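Local coordinates for protein lipopolysaccharide core heptose(I) kinase RfaP (Pseudomonas aeruginosa, PDB 6DFL) that phosphorylates the first heptose of the lipopolysaccharide inner core with ATP and magnesium, and also has protein-tyrosine kinase activity, phosphorylating itself, at residues P18-E23 against H109-V113; V151-H155 against D206-L210. One frame throughout, in Å; residues are numbered along the deposited sequence.

Contact 1. Residues P18-E23 against H109-V113; sequences PFEAVE and HSFIV
Phe111 drives the edge of its ring into the face of Phe19, its CE2 lying over the centre of that ring, with the two planes at 86° and their centroids 5.0 Å apart. This edge-to-face pair fastens helix 18-24 onto one face of the five-stranded antiparallel sheet of the kinase N-lobe, segment 18-23 running at 62° to strand segment 109-113. CG of Phe111 is wedged between its own N and C (chi1 70°), and the ring rises toward the helix. There Val22 crosses it, making a CH-pi contact from CG2 to the ring centroid at 3.9 Å. CG1 of the same valine meets the ring at CD1 and reaches on to Val113 CG2. Phe111 also touches Leu3 on the outermost strand 2-5, beyond strand 95-101, and Trp13 packs beside Pro18 and Val22. His109 extends the aromatic cluster at the start of the strand segment, with Phe19 CD2 over one face of its imidazole. Glu23 comes from the opposite direction and brings OE1 to 3.4 Å from His109 NE2. The carbonyl O of His109 sits at the edge of the Phe19 ring, near its plane, 3.2 Å from Phe19 CE2.

Contact 2. Residues V151-H155 against D206-L210; sequences VGDMH and DLAAL
His155 slides along Asp206, its imidazole overlapping the aspartate edge-on, with NE2 aimed at the carboxylate and CE1 3.7 Å from Asp206 CB. The contact belongs to the helical C-lobe of the protein kinase fold, where segment 151-155 of helix 137-156 and segment 206-210 of helix 200-212 run nearly antiparallel, 12.1 Å apart at the closest approach of their axes. That spacing is bridged by side chains. His155 NE2 donates to Asp206 OD2 over 2.9 Å, almost straight at 163° and within the imidazole plane. On the acceptor side the hydrogen approaches the anti side of OD2, 27° out of the carboxylate plane. Asp206 CG stands beside its own backbone N, opposite the carbonyl carbon (chi1 -81°), a setting that swings the carboxylate toward the histidine. The bent end of selenomethionine Met154 comes in at about a right angle, with CE 3.3 Å from OD2 of Asp206. One turn away the contact becomes apolar: Val151 CG2 meets Leu210 CD2 at 4.1 Å, and CG1 faces Leu207 CD2 more loosely at 4.4 Å. Tyr231 of helix 221-232 covers this region, hydrogen-bonding His155 ND1 through its hydroxyl and turning its ring perpendicular to the imidazole. Asp206 also accepts hydrogen bonds from the backbone N of His161 at OD2 and of Arg162 at OD1, as the helix F aspartate of eukaryotic protein kinases does with the HRD motif. Three N-H donors thus converge on one buried carboxylate. They fix its rotation and would favour its ionised form, consistent with a second-shell anchor for the loop that carries Asp163, the active-site residue by similarity.

Overall arrangement
The two contacts lie on opposite sides of the chain's centre, one in each lobe of the kinase fold; their centres are 30 Å apart and their nearest atoms about 15 Å. Contact 1, centred about 22 Å from the chain centre, joins an N-terminal helix to the sheet by aromatic and apolar packing, away from the annotated sites. Contact 2, centred about 10 Å from the chain centre, is buried and polar at one end. The side chain of Asp206 is about 7 Å from that of Asp163. At the other end, the Leu210 side chain comes within about 4 Å of the bound acyl-phosphopantetheine, so the 206-210 segment lies between the catalytic loop and the lipid pocket.

Contact 1. Residues P18-E23 against H109-V113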
loop_
_atom_site.group_PDB
_atom_site.type_symbol
_atom_site.label_atom_id
_atom_site.label_comp_id
_atom_site.label_asym_id
_atom_site.label_seq_id
_atom_site.Cartn_x
_atom_site.Cartn_y
_atom_site.Cartn_z
ATOM N N PRO A 18 6.695 31.428 16.018
ATOM C CA PRO A 18 6.235 30.034 15.986
ATOM C C PRO A 18 7.344 29.032 16.252
ATOM O O PRO A 18 7.077 27.970 16.818
ATOM C CB PRO A 18 5.661 29.891 14.570
ATOM C CG PRO A 18 5.426 31.319 14.103
ATOM C CD PRO A 18 6.536 32.096 14.718
ATOM N N PHE A 19 8.584 29.340 15.874
ATOM C CA PHE A 19 9.678 28.410 16.135
ATOM C C PHE A 19 9.924 28.247 17.628
ATOM O O PHE A 19 10.368 27.177 18.075
ATOM C CB PHE A 19 10.947 28.884 15.437
ATOM C CG PHE A 19 10.879 28.785 13.962
ATOM C CD1 PHE A 19 10.191 29.727 13.226
ATOM C CD2 PHE A 19 11.481 27.732 13.299
ATOM C CE1 PHE A 19 10.111 29.627 11.845
ATOM C CE2 PHE A 19 11.406 27.628 11.911
ATOM C CZ PHE A 19 10.723 28.572 11.192
ATOM N N GLU A 20 9.662 29.298 18.407
ATOM C CA GLU A 20 9.620 29.150 19.854
ATOM C C GLU A 20 8.412 28.328 20.278
ATOM O O GLU A 20 8.537 27.401 21.082
ATOM C CB GLU A 20 9.597 30.525 20.520
ATOM C CG GLU A 20 10.796 31.403 20.181
ATOM C CD GLU A 20 10.638 32.826 20.694
ATOM O OE1 GLU A 20 9.479 33.254 20.898
ATOM O OE2 GLU A 20 11.665 33.513 20.899
ATOM N N ALA A 21 7.242 28.620 19.709
ATOM C CA ALA A 21 6.015 27.985 20.181
ATOM C C ALA A 21 6.009 26.473 19.947
ATOM O O ALA A 21 5.454 25.733 20.767
ATOM C CB ALA A 21 4.800 28.635 19.524
ATOM N N VAL A 22 6.581 25.984 18.837
ATOM C CA VAL A 22 6.582 24.532 18.651
ATOM C C VAL A 22 7.399 23.872 19.732
ATOM O O VAL A 22 7.044 22.792 20.215
ATOM C CB VAL A 22 7.099 24.089 17.271
ATOM C CG1 VAL A 22 5.941 23.776 16.376
ATOM C CG2 VAL A 22 8.076 25.080 16.673
ATOM N N GLU A 23 8.521 24.497 20.107
ATOM C CA GLU A 23 9.374 23.985 21.168
ATOM C C GLU A 23 8.694 24.052 22.531
ATOM O O GLU A 23 9.156 23.406 23.476
ATOM C CB GLU A 23 10.683 24.772 21.198
ATOM C CG GLU A 23 11.469 24.726 19.911
ATOM C CD GLU A 23 12.473 23.594 19.890
ATOM O OE1 GLU A 23 13.426 23.655 19.084
ATOM O OE2 GLU A 23 12.317 22.645 20.685
ATOM N N HIS A 109 16.693 25.207 11.110
ATOM C CA HIS A 109 15.789 24.816 12.188
ATOM C C HIS A 109 14.390 24.674 11.586
ATOM O O HIS A 109 13.835 25.648 11.072
ATOM C CB HIS A 109 15.802 25.856 13.316
ATOM C CG HIS A 109 14.817 25.591 14.421
ATOM N ND1 HIS A 109 14.319 26.593 15.230
ATOM C CD2 HIS A 109 14.257 24.441 14.871
ATOM C CE1 HIS A 109 13.485 26.075 16.116
ATOM N NE2 HIS A 109 13.429 24.770 15.921
ATOM N N SER A 110 13.815 23.476 11.636
ATOM C CA SER A 110 12.501 23.307 11.038
ATOM C C SER A 110 11.548 22.574 11.962
ATOM O O SER A 110 11.943 21.929 12.929
ATOM C CB SER A 110 12.569 22.559 9.703
ATOM O OG SER A 110 12.736 21.163 9.921
ATOM N N PHE A 111 10.270 22.657 11.609
ATOM C CA PHE A 111 9.230 21.949 12.327
ATOM C C PHE A 111 8.065 21.692 11.384
ATOM O O PHE A 111 7.856 22.423 10.407
ATOM C CB PHE A 111 8.754 22.735 13.548
ATOM C CG PHE A 111 7.981 23.979 13.211
ATOM C CD1 PHE A 111 6.590 23.941 13.076
ATOM C CD2 PHE A 111 8.633 25.189 13.032
ATOM C CE1 PHE A 111 5.865 25.082 12.761
ATOM C CE2 PHE A 111 7.918 26.338 12.730
ATOM C CZ PHE A 111 6.526 26.282 12.582
ATOM N N ILE A 112 7.300 20.657 11.704
ATOM C CA ILE A 112 6.035 20.411 11.037
ATOM C C ILE A 112 5.114 19.699 12.012
ATOM O O ILE A 112 5.511 18.730 12.663
ATOM C CB ILE A 112 6.222 19.603 9.730
ATOM C CG1 ILE A 112 4.889 19.320 9.058
ATOM C CG2 ILE A 112 6.971 18.299 9.977
ATOM C CD1 ILE A 112 5.062 18.575 7.745
ATOM N N VAL A 113 3.874 20.164 12.086
ATOM C CA VAL A 113 2.843 19.579 12.931
ATOM C C VAL A 113 1.736 19.017 12.038
ATOM O O VAL A 113 1.118 19.767 11.279
ATOM C CB VAL A 113 2.266 20.620 13.893
ATOM C CG1 VAL A 113 1.247 19.967 14.785
ATOM C CG2 VAL A 113 3.388 21.278 14.669
#

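Contact 2. Residues V151-H155 against D206-L210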
loop_
_atom_site.group_PDB
_atom_site.type_symbol
_atom_site.label_atom_id
_atom_site.label_comp_id
_atom_site.label_asym_id
_atom_site.label_seq_id
_atom_site.Cartn_x
_atom_site.Cartn_y
_atom_site.Cartn_z
ATOM N N VAL A 151 -0.012 3.629 -3.849
ATOM C CA VAL A 151 1.421 3.671 -4.122
ATOM C C VAL A 151 1.670 4.064 -5.573
ATOM O O VAL A 151 2.413 5.011 -5.860
ATOM C CB VAL A 151 2.064 2.316 -3.762
ATOM C CG1 VAL A 151 3.521 2.248 -4.177
ATOM C CG2 VAL A 151 1.935 2.029 -2.266
ATOM N N GLY A 152 1.037 3.351 -6.512
ATOM C CA GLY A 152 1.015 3.812 -7.892
ATOM C C GLY A 152 0.675 5.281 -8.022
ATOM O O GLY A 152 1.394 6.031 -8.682
ATOM N N ASP A 153 -0.406 5.719 -7.359
ATOM C CA ASP A 153 -0.790 7.129 -7.418
ATOM C C ASP A 153 0.303 8.025 -6.856
ATOM O O ASP A 153 0.653 9.052 -7.454
ATOM C CB ASP A 153 -2.102 7.355 -6.660
ATOM C CG ASP A 153 -3.342 7.224 -7.568
ATOM O OD1 ASP A 153 -3.192 6.782 -8.723
ATOM O OD2 ASP A 153 -4.458 7.562 -7.112
HETATM N N MSE A 154 0.860 7.641 -5.714
HETATM C CA MSE A 154 1.966 8.331 -5.103
HETATM C C MSE A 154 3.139 8.478 -6.069
HETATM O O MSE A 154 3.687 9.568 -6.225
HETATM C CB MSE A 154 2.398 7.554 -3.879
HETATM C CG MSE A 154 2.958 8.344 -2.746
HETATM SE SE MSE A 154 3.355 7.054 -1.321
HETATM C CE MSE A 154 4.955 6.253 -2.097
ATOM N N HIS A 155 3.529 7.364 -6.691
ATOM C CA HIS A 155 4.679 7.385 -7.583
ATOM C C HIS A 155 4.406 8.232 -8.806
ATOM O O HIS A 155 5.252 9.044 -9.196
ATOM C CB HIS A 155 5.058 5.978 -8.008
ATOM C CG HIS A 155 5.717 5.192 -6.931
ATOM N ND1 HIS A 155 5.927 3.835 -7.025
ATOM C CD2 HIS A 155 6.217 5.576 -5.735
ATOM C CE1 HIS A 155 6.524 3.415 -5.924
ATOM N NE2 HIS A 155 6.714 4.452 -5.130
ATOM N N ASP A 206 10.687 1.599 -3.006
ATOM C CA ASP A 206 9.397 1.574 -2.312
ATOM C C ASP A 206 8.695 0.237 -2.504
ATOM O O ASP A 206 8.147 -0.333 -1.550
ATOM C CB ASP A 206 8.481 2.674 -2.834
ATOM C CG ASP A 206 8.746 4.034 -2.236
ATOM O OD1 ASP A 206 9.747 4.245 -1.502
ATOM O OD2 ASP A 206 7.918 4.925 -2.540
ATOM N N LEU A 207 8.626 -0.232 -3.761
ATOM C CA LEU A 207 7.958 -1.492 -4.061
ATOM C C LEU A 207 8.637 -2.654 -3.363
ATOM O O LEU A 207 7.971 -3.567 -2.872
ATOM C CB LEU A 207 7.950 -1.756 -5.566
ATOM C CG LEU A 207 7.103 -0.922 -6.524
ATOM C CD1 LEU A 207 7.387 -1.404 -7.932
ATOM C CD2 LEU A 207 5.640 -1.039 -6.165
ATOM N N ALA A 208 9.965 -2.665 -3.363
ATOM C CA ALA A 208 10.703 -3.664 -2.603
ATOM C C ALA A 208 10.311 -3.618 -1.135
ATOM O O ALA A 208 9.918 -4.630 -0.545
ATOM C CB ALA A 208 12.202 -3.431 -2.774
ATOM N N ALA A 209 10.390 -2.437 -0.529
ATOM C CA ALA A 209 10.110 -2.329 0.898
ATOM C C ALA A 209 8.664 -2.709 1.197
ATOM O O ALA A 209 8.395 -3.438 2.160
ATOM C CB ALA A 209 10.421 -0.916 1.381
ATOM N N LEU A 210 7.714 -2.261 0.366
ATOM C CA LEU A 210 6.332 -2.635 0.631
ATOM C C LEU A 210 6.177 -4.145 0.631
ATOM O O LEU A 210 5.537 -4.713 1.526
ATOM C CB LEU A 210 5.407 -1.988 -0.379
ATOM C CG LEU A 210 3.966 -2.287 -0.013
ATOM C CD1 LEU A 210 3.624 -1.728 1.339
ATOM C CD2 LEU A 210 3.032 -1.730 -1.082
#